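Local coordinates for protein 2,3,4,5-tetrahydropyridine-2,6-dicarboxylate N-succinyltransferase (Campylobacter jejuni, PDB 2RIJ) that probably transfers the succinyl group of succinyl-CoA to tetrahydrodipicolinate, the first step of the succinylase route to lysine, as a homotrimer, at residues K151-L155 / R156-L160; G259-S262 / S263-V267; K176-E179 / L180-R184; E139-Y142 / L143-L147. One frame throughout, in Å; residues are numbered along the deposited sequence. Where two conformers were deposited one is given.

Contact 1: residues K151-L155 / R156-L160; sequences KKVPL and RSINL
The flat carbonyl group of P154 is met by two donors from S157. The hydroxyl OG gives a bond of 2.6 Å to P154 O, lying 17° from the carbonyl plane, whereas the S157 amide N sits clearly above that plane, 3.1 Å from P154 O. The pyrrolidine ring of P154 belongs to the same cluster, for its CD carbon lies 3.4 Å from S157 OG. The hydroxyl is folded back over the turn because chi1 of S157 (76°) puts OG between its own backbone N and carbonyl carbon. In that place OG also touches V153, whose CB is 3.5 Å away. Beyond the hydroxyl the two branched side chains V153 and I158 cross at about a right angle, with the methyls V153 CG2 and I158 CG2 in contact at 4.0 Å. P154 to S157 form a type II beta turn, with R156 at the third position in a positive-phi conformation (phi 69°). The turn lies in the loop after helix 138-149; K151, the first residue past that helix to leave helical geometry, has positive phi and closes it in a Schellman motif. R156 extends its chain away from the turn; its NE bonds to S264 O and its NH2 to S292 OG, while L155 and R156 pack on I266 of strand 266-267, so the loop meets the flank of the beta-helix. Two hydrogen bonds on one carbonyl oxygen imply a turn closed twice over, by backbone and by side chain, and the bond to P154 O probably holds the hydroxyl in this rotation.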
loop_
_atom_site.group_PDB
_atom_site.type_symbol
_atom_site.label_atom_id
_atom_site.label_comp_id
_atom_site.label_asym_id
_atom_site.label_seq_id
_atom_site.Cartn_x
_atom_site.Cartn_y
_atom_site.Cartn_z
ATOM N N LYS A 151 -8.817 -48.444 -5.926
ATOM C CA LYS A 151 -7.678 -48.009 -6.690
ATOM C C LYS A 151 -7.322 -48.983 -7.823
ATOM O O LYS A 151 -6.178 -49.035 -8.234
ATOM C CB LYS A 151 -6.477 -47.707 -5.781
ATOM C CG LYS A 151 -6.779 -46.664 -4.721
ATOM C CD LYS A 151 -5.530 -46.178 -3.939
ATOM C CE LYS A 151 -5.034 -47.173 -2.937
ATOM N NZ LYS A 151 -5.878 -47.350 -1.789
ATOM N N LYS A 152 -8.313 -49.702 -8.359
ATOM C CA LYS A 152 -8.075 -50.548 -9.565
ATOM C C LYS A 152 -7.850 -49.672 -10.792
ATOM O O LYS A 152 -7.198 -50.086 -11.743
ATOM C CB LYS A 152 -9.257 -51.495 -9.829
ATOM C CG LYS A 152 -9.492 -52.564 -8.775
ATOM C CD LYS A 152 -8.754 -53.814 -9.102
ATOM C CE LYS A 152 -8.997 -54.902 -8.093
ATOM N NZ LYS A 152 -8.099 -56.034 -8.468
ATOM N N VAL A 153 -8.456 -48.484 -10.785
ATOM C CA VAL A 153 -8.286 -47.469 -11.818
ATOM C C VAL A 153 -7.900 -46.126 -11.173
ATOM O O VAL A 153 -8.235 -45.861 -10.009
ATOM C CB VAL A 153 -9.568 -47.251 -12.673
ATOM C CG1 VAL A 153 -10.034 -48.589 -13.347
ATOM C CG2 VAL A 153 -10.699 -46.583 -11.846
ATOM N N PRO A 154 -7.145 -45.295 -11.903
ATOM C CA PRO A 154 -6.788 -43.964 -11.369
ATOM C C PRO A 154 -7.927 -42.980 -11.294
ATOM O O PRO A 154 -8.912 -43.082 -12.044
ATOM C CB PRO A 154 -5.716 -43.450 -12.333
ATOM C CG PRO A 154 -5.347 -44.613 -13.188
ATOM C CD PRO A 154 -6.465 -45.566 -13.193
ATOM N N LEU A 155 -7.783 -42.048 -10.357
ATOM C CA LEU A 155 -8.708 -40.917 -10.225
ATOM C C LEU A 155 -8.893 -40.242 -11.584
ATOM O O LEU A 155 -7.946 -40.164 -12.388
ATOM C CB LEU A 155 -8.159 -39.931 -9.214
ATOM C CG LEU A 155 -8.296 -40.336 -7.753
ATOM C CD1 LEU A 155 -7.404 -39.501 -6.807
ATOM C CD2 LEU A 155 -9.797 -40.193 -7.402
ATOM N N ARG A 156 -10.123 -39.840 -11.850
ATOM C CA ARG A 156 -10.562 -39.186 -13.106
ATOM C C ARG A 156 -10.593 -40.034 -14.383
ATOM O O ARG A 156 -11.051 -39.554 -15.431
ATOM C CB ARG A 156 -9.717 -37.948 -13.404
ATOM C CG ARG A 156 -9.594 -36.943 -12.313
ATOM C CD ARG A 156 -8.620 -35.859 -12.854
ATOM N NE ARG A 156 -8.287 -34.891 -11.871
ATOM C CZ ARG A 156 -7.165 -34.191 -11.888
ATOM N NH1 ARG A 156 -6.256 -34.351 -12.836
ATOM N NH2 ARG A 156 -6.947 -33.316 -10.944
ATOM N N SER A 157 -10.201 -41.288 -14.289
ATOM C CA SER A 157 -9.949 -42.101 -15.457
ATOM C C SER A 157 -11.209 -42.794 -15.971
ATOM O O SER A 157 -11.168 -43.374 -17.045
ATOM C CB SER A 157 -8.844 -43.101 -15.142
ATOM O OG SER A 157 -9.337 -44.156 -14.354
ATOM N N ILE A 158 -12.329 -42.739 -15.237
ATOM C CA ILE A 158 -13.543 -43.419 -15.687
ATOM C C ILE A 158 -14.766 -42.526 -15.697
ATOM O O ILE A 158 -14.831 -41.524 -14.995
ATOM C CB ILE A 158 -13.836 -44.746 -14.886
ATOM C CG1 ILE A 158 -14.039 -44.475 -13.395
ATOM C CG2 ILE A 158 -12.757 -45.826 -15.142
ATOM C CD1 ILE A 158 -14.571 -45.700 -12.664
ATOM N N ASN A 159 -15.737 -42.902 -16.514
ATOM C CA ASN A 159 -16.915 -42.071 -16.780
ATOM C C ASN A 159 -17.985 -42.274 -15.722
ATOM O O ASN A 159 -18.529 -43.359 -15.570
ATOM C CB ASN A 159 -17.438 -42.371 -18.197
ATOM C CG ASN A 159 -18.452 -41.366 -18.674
ATOM O OD1 ASN A 159 -19.209 -40.855 -17.892
ATOM N ND2 ASN A 159 -18.505 -41.121 -20.001
ATOM N N LEU A 160 -18.291 -41.212 -15.006
ATOM C CA LEU A 160 -19.291 -41.202 -13.952
ATOM C C LEU A 160 -20.481 -40.292 -14.294
ATOM O O LEU A 160 -21.304 -39.975 -13.426
ATOM C CB LEU A 160 -18.670 -40.696 -12.656
ATOM C CG LEU A 160 -17.465 -41.439 -12.075
ATOM C CD1 LEU A 160 -17.001 -40.706 -10.778
ATOM C CD2 LEU A 160 -17.905 -42.859 -11.775
#

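Contact 2: residues G259-S262 / S263-V267; sequences GRIS and SSAIV
In I261, chi1 of -49° sets CG2 anti to the backbone N and chi2 of 178° stretches CD1 out along the side chain, and these two torsions give the residue two separate contacts past the turn. CG2 packs on the methyl of A265, 3.6 Å from its CB, and lies equally close to A265 O. CD1 reaches CG2 of V267 at 3.9 Å; the two side chains meet at a slant. In V267 the methyl that does the touching is the one anti to the carbonyl carbon, beside the backbone N. One bend of the chain makes both meetings possible: S262 to A265 form a type II beta turn, whose third residue, S264, takes the positive phi that this turn type needs. The turn is closed by A265 N, which donates to S262 O over 3.0 Å with an N-H...O angle of 155°. A265 CB also lies against that acceptor, 3.2 Å from S262 O. The apolar trio I261, A265 and V267 is buried, and A265 and V267 pack further on I279 of the next coil, while the CB of I266 points away from 259-262. R260, a predicted succinyl-CoA-binding residue, bonds through NH2 to S278 OG and to N302 OD1 of a second subunit. Strands 260-261 and 266-267 belong to two different parallel sheets, so the turn is a corner between adjacent faces of the left-handed parallel beta-helix built from hexapeptide repeats, with aliphatic side chains stacked inside the coil.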
loop_
_atom_site.group_PDB
_atom_site.type_symbol
_atom_site.label_atom_id
_atom_site.label_comp_id
_atom_site.label_asym_id
_atom_site.label_seq_id
_atom_site.Cartn_x
_atom_site.Cartn_y
_atom_site.Cartn_z
ATOM N N GLY A 259 -8.017 -30.766 5.489
ATOM C CA GLY A 259 -8.890 -29.857 4.725
ATOM C C GLY A 259 -9.679 -30.593 3.662
ATOM O O GLY A 259 -9.799 -31.833 3.678
ATOM N N ARG A 260 -10.256 -29.831 2.739
ATOM C CA ARG A 260 -11.336 -30.297 1.894
ATOM C C ARG A 260 -10.876 -30.463 0.455
ATOM O O ARG A 260 -10.400 -29.506 -0.182
ATOM C CB ARG A 260 -12.501 -29.308 1.971
ATOM C CG ARG A 260 -13.048 -29.247 3.396
ATOM C CD ARG A 260 -14.106 -28.195 3.534
ATOM N NE ARG A 260 -13.554 -26.843 3.401
ATOM C CZ ARG A 260 -13.062 -26.115 4.410
ATOM N NH1 ARG A 260 -12.904 -26.623 5.623
ATOM N NH2 ARG A 260 -12.669 -24.854 4.203
ATOM N N ILE A 261 -10.992 -31.685 -0.023
ATOM C CA ILE A 261 -10.628 -32.040 -1.386
ATOM C C ILE A 261 -11.899 -32.264 -2.193
ATOM O O ILE A 261 -12.571 -33.295 -2.072
ATOM C CB ILE A 261 -9.761 -33.287 -1.453
ATOM C CG1 ILE A 261 -8.601 -33.178 -0.467
ATOM C CG2 ILE A 261 -9.220 -33.505 -2.883
ATOM C CD1 ILE A 261 -7.683 -34.380 -0.395
ATOM N N SER A 262 -12.189 -31.324 -3.091
ATOM C CA SER A 262 -13.384 -31.405 -3.969
ATOM C C SER A 262 -13.248 -32.457 -5.049
ATOM O O SER A 262 -12.158 -32.891 -5.419
ATOM C CB SER A 262 -13.643 -30.046 -4.668
ATOM O OG SER A 262 -13.947 -29.023 -3.725
ATOM N N SER A 263 -14.387 -32.878 -5.585
ATOM C CA SER A 263 -14.405 -33.850 -6.671
ATOM C C SER A 263 -13.536 -33.370 -7.813
ATOM O O SER A 263 -13.539 -32.183 -8.149
ATOM C CB SER A 263 -15.854 -34.087 -7.147
ATOM O OG SER A 263 -16.506 -34.980 -6.275
ATOM N N SER A 264 -12.772 -34.305 -8.390
ATOM C CA SER A 264 -11.814 -34.114 -9.457
ATOM C C SER A 264 -10.441 -33.635 -8.994
ATOM O O SER A 264 -9.535 -33.655 -9.778
ATOM C CB SER A 264 -12.323 -33.212 -10.585
ATOM O OG SER A 264 -13.351 -33.875 -11.237
ATOM N N ALA A 265 -10.304 -33.264 -7.731
ATOM C CA ALA A 265 -9.004 -32.770 -7.206
ATOM C C ALA A 265 -8.156 -33.954 -6.782
ATOM O O ALA A 265 -8.680 -34.935 -6.190
ATOM C CB ALA A 265 -9.213 -31.778 -6.051
ATOM N N ILE A 266 -6.864 -33.868 -7.100
ATOM C CA ILE A 266 -5.864 -34.871 -6.786
ATOM C C ILE A 266 -4.701 -34.205 -6.090
ATOM O O ILE A 266 -4.224 -33.148 -6.532
ATOM C CB ILE A 266 -5.320 -35.610 -8.056
ATOM C CG1 ILE A 266 -6.464 -36.328 -8.809
ATOM C CG2 ILE A 266 -4.267 -36.639 -7.661
ATOM C CD1 ILE A 266 -6.057 -36.855 -10.212
ATOM N N VAL A 267 -4.282 -34.816 -4.985
ATOM C CA VAL A 267 -3.186 -34.324 -4.149
ATOM C C VAL A 267 -2.042 -35.353 -4.183
ATOM O O VAL A 267 -2.243 -36.518 -3.904
ATOM C CB VAL A 267 -3.677 -34.042 -2.718
ATOM C CG1 VAL A 267 -2.556 -33.551 -1.807
ATOM C CG2 VAL A 267 -4.867 -33.037 -2.746
#

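Contact 3: residues K176-E179 / L180-R184; sequences KPIE and LEYLR
E179 and Y182 meet through their CB atoms, 4.2 Å apart, at a strand-to-helix junction where E179 is the N-cap of helix 180-192. Beyond CB the E179 side chain leads away from the helix: chi1 of -60° sets CG anti to the carbonyl carbon, and chi2 of -169° keeps the chain extended, with K42 and L44 packed against it. At the tip OE2 accepts from the backbone amides of L38 and N39, so the carboxylate of this buried residue turns to the loop that holds them. The backbone oxygen of the N-cap residue receives two weak bonds from the first turn: E179 O is 3.1 Å from Y182 N and 3.4 Å from L183 N, and Y182 CB lies close by the same oxygen. Before the cap runs strand 176-178, an outer strand of a small antiparallel sheet; its axis and that of helix segment 180-184 approach to 8.7 Å, their directions 65° apart. On the helix, L183 packs on I213 of a second subunit, and R184 NH2 forms a salt bridge with D216 of that subunit. The strand meets the helix through I178, whose methyl CG2, anti to its backbone N, touches Y182 CD2 at 3.7 Å and L183 CG at 3.9 Å.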
loop_
_atom_site.group_PDB
_atom_site.type_symbol
_atom_site.label_atom_id
_atom_site.label_comp_id
_atom_site.label_asym_id
_atom_site.label_seq_id
_atom_site.Cartn_x
_atom_site.Cartn_y
_atom_site.Cartn_z
ATOM N N LYS A 176 -27.402 -48.407 6.371
ATOM C CA LYS A 176 -28.463 -49.065 5.605
ATOM C C LYS A 176 -29.417 -48.017 5.017
ATOM O O LYS A 176 -29.910 -47.170 5.768
ATOM C CB LYS A 176 -29.295 -49.985 6.520
ATOM C CG LYS A 176 -28.501 -50.975 7.340
ATOM C CD LYS A 176 -27.707 -51.831 6.452
ATOM C CE LYS A 176 -27.350 -53.171 7.091
ATOM N NZ LYS A 176 -26.596 -53.937 6.042
ATOM N N PRO A 177 -29.693 -48.083 3.699
ATOM C CA PRO A 177 -30.577 -47.121 3.072
ATOM C C PRO A 177 -32.065 -47.395 3.359
ATOM O O PRO A 177 -32.522 -48.551 3.372
ATOM C CB PRO A 177 -30.229 -47.238 1.577
ATOM C CG PRO A 177 -29.789 -48.705 1.415
ATOM C CD PRO A 177 -29.135 -49.049 2.735
ATOM N N ILE A 178 -32.808 -46.321 3.584
ATOM C CA ILE A 178 -34.248 -46.361 3.796
ATOM C C ILE A 178 -34.883 -45.282 2.934
ATOM O O ILE A 178 -34.486 -44.125 2.986
ATOM C CB ILE A 178 -34.594 -46.078 5.266
ATOM C CG1 ILE A 178 -33.797 -47.013 6.182
ATOM C CG2 ILE A 178 -36.156 -46.129 5.492
ATOM C CD1 ILE A 178 -33.965 -46.729 7.666
ATOM N N GLU A 179 -35.867 -45.661 2.135
ATOM C CA GLU A 179 -36.628 -44.700 1.336
ATOM C C GLU A 179 -37.285 -43.676 2.228
ATOM O O GLU A 179 -37.869 -44.028 3.239
ATOM C CB GLU A 179 -37.713 -45.406 0.521
ATOM C CG GLU A 179 -37.211 -46.434 -0.451
ATOM C CD GLU A 179 -38.313 -46.888 -1.411
ATOM O OE1 GLU A 179 -38.604 -46.139 -2.371
ATOM O OE2 GLU A 179 -38.887 -47.982 -1.186
ATOM N N LEU A 180 -37.162 -42.399 1.873
ATOM C CA LEU A 180 -37.763 -41.320 2.642
ATOM C C LEU A 180 -39.292 -41.526 2.731
ATOM O O LEU A 180 -39.894 -41.272 3.768
ATOM C CB LEU A 180 -37.401 -39.934 2.042
ATOM C CG LEU A 180 -35.889 -39.582 2.159
ATOM C CD1 LEU A 180 -35.528 -38.380 1.297
ATOM C CD2 LEU A 180 -35.491 -39.360 3.606
ATOM N N GLU A 181 -39.915 -42.006 1.661
ATOM C CA GLU A 181 -41.362 -42.171 1.649
ATOM C C GLU A 181 -41.791 -43.261 2.630
ATOM O O GLU A 181 -42.882 -43.217 3.197
ATOM C CB GLU A 181 -41.861 -42.449 0.232
ATOM C CG GLU A 181 -43.381 -42.349 0.061
ATOM C CD GLU A 181 -44.015 -41.071 0.689
ATOM O OE1 GLU A 181 -43.568 -39.920 0.438
ATOM O OE2 GLU A 181 -44.996 -41.238 1.444
ATOM N N TYR A 182 -40.909 -44.220 2.866
ATOM C CA TYR A 182 -41.162 -45.240 3.872
ATOM C C TYR A 182 -41.194 -44.625 5.302
ATOM O O TYR A 182 -42.030 -44.986 6.140
ATOM C CB TYR A 182 -40.120 -46.368 3.772
ATOM C CG TYR A 182 -40.282 -47.371 4.870
ATOM C CD1 TYR A 182 -41.178 -48.426 4.742
ATOM C CD2 TYR A 182 -39.601 -47.218 6.071
ATOM C CE1 TYR A 182 -41.340 -49.344 5.745
ATOM C CE2 TYR A 182 -39.770 -48.112 7.086
ATOM C CZ TYR A 182 -40.630 -49.183 6.909
ATOM O OH TYR A 182 -40.797 -50.060 7.931
ATOM N N LEU A 183 -40.273 -43.709 5.575
ATOM C CA LEU A 183 -40.239 -43.026 6.841
ATOM C C LEU A 183 -41.477 -42.162 7.012
ATOM O O LEU A 183 -42.055 -42.091 8.097
ATOM C CB LEU A 183 -38.952 -42.185 6.970
ATOM C CG LEU A 183 -37.622 -42.896 7.126
ATOM C CD1 LEU A 183 -36.486 -41.850 7.092
ATOM C CD2 LEU A 183 -37.513 -43.742 8.413
ATOM N N ARG A 184 -41.886 -41.475 5.954
ATOM C CA ARG A 184 -43.082 -40.630 6.026
ATOM C C ARG A 184 -44.300 -41.501 6.298
ATOM O O ARG A 184 -45.097 -41.190 7.180
ATOM C CB ARG A 184 -43.272 -39.844 4.726
ATOM C CG ARG A 184 -42.179 -38.789 4.486
ATOM C CD ARG A 184 -42.381 -38.082 3.129
ATOM N NE ARG A 184 -41.167 -37.371 2.753
ATOM C CZ ARG A 184 -40.452 -37.621 1.668
ATOM N NH1 ARG A 184 -40.858 -38.511 0.777
ATOM N NH2 ARG A 184 -39.328 -36.972 1.489
#

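Contact 4: residues E139-Y142 / L143-L147; sequences ESIY and LKLYL
Y142 O accepts from Y146 N over 2.9 Å, nearly straight at 170°, and the ring edge of the same tyrosine lies beside this oxygen, with Y146 CD1 3.3 Å from Y142 O and the oxygen close to the ring plane. The Y146 hydroxyl goes on to H211 ND1 and F48 N, and to K191 NZ of a third subunit. One residue back, I141 O takes L145 N at 2.9 Å, and L145 CG leans on the same oxygen. Their side chains run side by side, pointing the same way, with I141 CG2 and L145 CD1 in contact at 4.0 Å. These backbone bonds follow the i to i+4 pattern of alpha-helix 138-149, which packs on strands 43-48 and 124-129 of the N-terminal domain's antiparallel sheet through E139, S140, Y142 and L143. S140 O accepts from K144 N at 3.0 Å, while the methylene CG of K144 passes 3.3 Å from that oxygen. The lysine chain is extended until chi4 (-73°) bends its end, and NZ donates to the carbonyls of K133 and N159.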
loop_
_atom_site.group_PDB
_atom_site.type_symbol
_atom_site.label_atom_id
_atom_site.label_comp_id
_atom_site.label_asym_id
_atom_site.label_seq_id
_atom_site.Cartn_x
_atom_site.Cartn_y
_atom_site.Cartn_z
ATOM N N GLU A 139 -26.358 -50.255 -10.279
ATOM C CA GLU A 139 -25.355 -51.295 -10.132
ATOM C C GLU A 139 -24.011 -50.911 -10.786
ATOM O O GLU A 139 -22.941 -51.155 -10.215
ATOM C CB GLU A 139 -25.881 -52.623 -10.730
ATOM C CG GLU A 139 -27.092 -53.241 -9.994
ATOM C CD GLU A 139 -28.475 -52.835 -10.541
ATOM O OE1 GLU A 139 -28.670 -51.702 -11.075
ATOM O OE2 GLU A 139 -29.402 -53.662 -10.389
ATOM N N SER A 140 -24.054 -50.392 -12.017
ATOM C CA SER A 140 -22.828 -50.016 -12.699
ATOM C C SER A 140 -22.197 -48.758 -12.083
ATOM O O SER A 140 -20.988 -48.661 -12.031
ATOM C CB SER A 140 -23.001 -49.871 -14.204
ATOM O OG SER A 140 -23.799 -48.771 -14.516
ATOM N N ILE A 141 -23.004 -47.826 -11.577
ATOM C CA ILE A 141 -22.456 -46.690 -10.829
ATOM C C ILE A 141 -21.640 -47.216 -9.643
ATOM O O ILE A 141 -20.516 -46.768 -9.391
ATOM C CB ILE A 141 -23.553 -45.726 -10.254
ATOM C CG1 ILE A 141 -24.321 -45.055 -11.377
ATOM C CG2 ILE A 141 -22.887 -44.650 -9.355
ATOM C CD1 ILE A 141 -25.635 -44.413 -10.948
ATOM N N TYR A 142 -22.202 -48.167 -8.917
ATOM C CA TYR A 142 -21.502 -48.719 -7.740
ATOM C C TYR A 142 -20.218 -49.473 -8.124
ATOM O O TYR A 142 -19.172 -49.316 -7.453
ATOM C CB TYR A 142 -22.444 -49.566 -6.897
ATOM C CG TYR A 142 -23.156 -48.786 -5.822
ATOM C CD1 TYR A 142 -24.311 -48.101 -6.094
ATOM C CD2 TYR A 142 -22.600 -48.661 -4.547
ATOM C CE1 TYR A 142 -24.941 -47.360 -5.119
ATOM C CE2 TYR A 142 -23.230 -47.924 -3.566
ATOM C CZ TYR A 142 -24.404 -47.293 -3.859
ATOM O OH TYR A 142 -25.054 -46.545 -2.902
ATOM N N LEU A 143 -20.246 -50.213 -9.240
ATOM C CA LEU A 143 -19.019 -50.862 -9.715
ATOM C C LEU A 143 -17.912 -49.807 -10.036
ATOM O O LEU A 143 -16.727 -50.004 -9.700
ATOM C CB LEU A 143 -19.291 -51.741 -10.918
ATOM C CG LEU A 143 -18.104 -52.501 -11.498
ATOM C CD1 LEU A 143 -17.338 -53.307 -10.466
ATOM C CD2 LEU A 143 -18.620 -53.380 -12.623
ATOM N N LYS A 144 -18.289 -48.735 -10.731
ATOM C CA LYS A 144 -17.396 -47.625 -11.028
ATOM C C LYS A 144 -16.828 -46.981 -9.736
ATOM O O LYS A 144 -15.633 -46.780 -9.615
ATOM C CB LYS A 144 -18.123 -46.597 -11.895
ATOM C CG LYS A 144 -18.372 -47.097 -13.359
ATOM C CD LYS A 144 -19.366 -46.248 -14.134
ATOM C CE LYS A 144 -19.444 -46.646 -15.611
ATOM N NZ LYS A 144 -18.264 -46.229 -16.376
ATOM N N LEU A 145 -17.678 -46.730 -8.750
ATOM C CA LEU A 145 -17.197 -46.133 -7.495
ATOM C C LEU A 145 -16.193 -47.046 -6.817
ATOM O O LEU A 145 -15.195 -46.571 -6.305
ATOM C CB LEU A 145 -18.360 -45.791 -6.582
ATOM C CG LEU A 145 -19.282 -44.643 -7.063
ATOM C CD1 LEU A 145 -20.495 -44.476 -6.132
ATOM C CD2 LEU A 145 -18.531 -43.286 -7.283
ATOM N N TYR A 146 -16.483 -48.347 -6.792
ATOM C CA TYR A 146 -15.561 -49.342 -6.300
ATOM C C TYR A 146 -14.274 -49.384 -7.055
ATOM O O TYR A 146 -13.215 -49.531 -6.461
ATOM C CB TYR A 146 -16.206 -50.742 -6.273
ATOM C CG TYR A 146 -16.907 -51.179 -4.987
ATOM C CD1 TYR A 146 -18.245 -50.892 -4.739
ATOM C CD2 TYR A 146 -16.211 -51.879 -3.996
ATOM C CE1 TYR A 146 -18.904 -51.333 -3.571
ATOM C CE2 TYR A 146 -16.847 -52.319 -2.848
ATOM C CZ TYR A 146 -18.201 -52.058 -2.632
ATOM O OH TYR A 146 -18.774 -52.555 -1.482
ATOM N N LEU A 147 -14.318 -49.254 -8.379
ATOM C CA LEU A 147 -13.072 -49.251 -9.172
ATOM C C LEU A 147 -12.130 -48.119 -8.729
ATOM O O LEU A 147 -10.924 -48.330 -8.562
ATOM C CB LEU A 147 -13.362 -49.157 -10.671
ATOM C CG LEU A 147 -13.886 -50.412 -11.336
ATOM C CD1 LEU A 147 -14.403 -50.088 -12.794
ATOM C CD2 LEU A 147 -12.801 -51.514 -11.340
#

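How the contacts relate
Along the chain the order is contact 4, contact 1, contact 3, contact 2. They run in series, none nesting in or crossing another, and each joins neighbouring residues, so no long loop is closed. Contact 4 lies on helix 138-149 and contact 1 in the loop that follows; the loop folds back on its helix, with I158 CD1 3.4 Å from K144 O. Contact 3, in the middle region, stands apart, about 31 Å centre to centre from contacts 1 and 2. Contact 2, far later in sequence, touches contact 1 where the loop lies on the beta-helix. Contact 1 thus bridges helix 138-149 and the beta-helix. Contact 3 meets two other subunits; contacts 2 and 4 each reach one through a single residue.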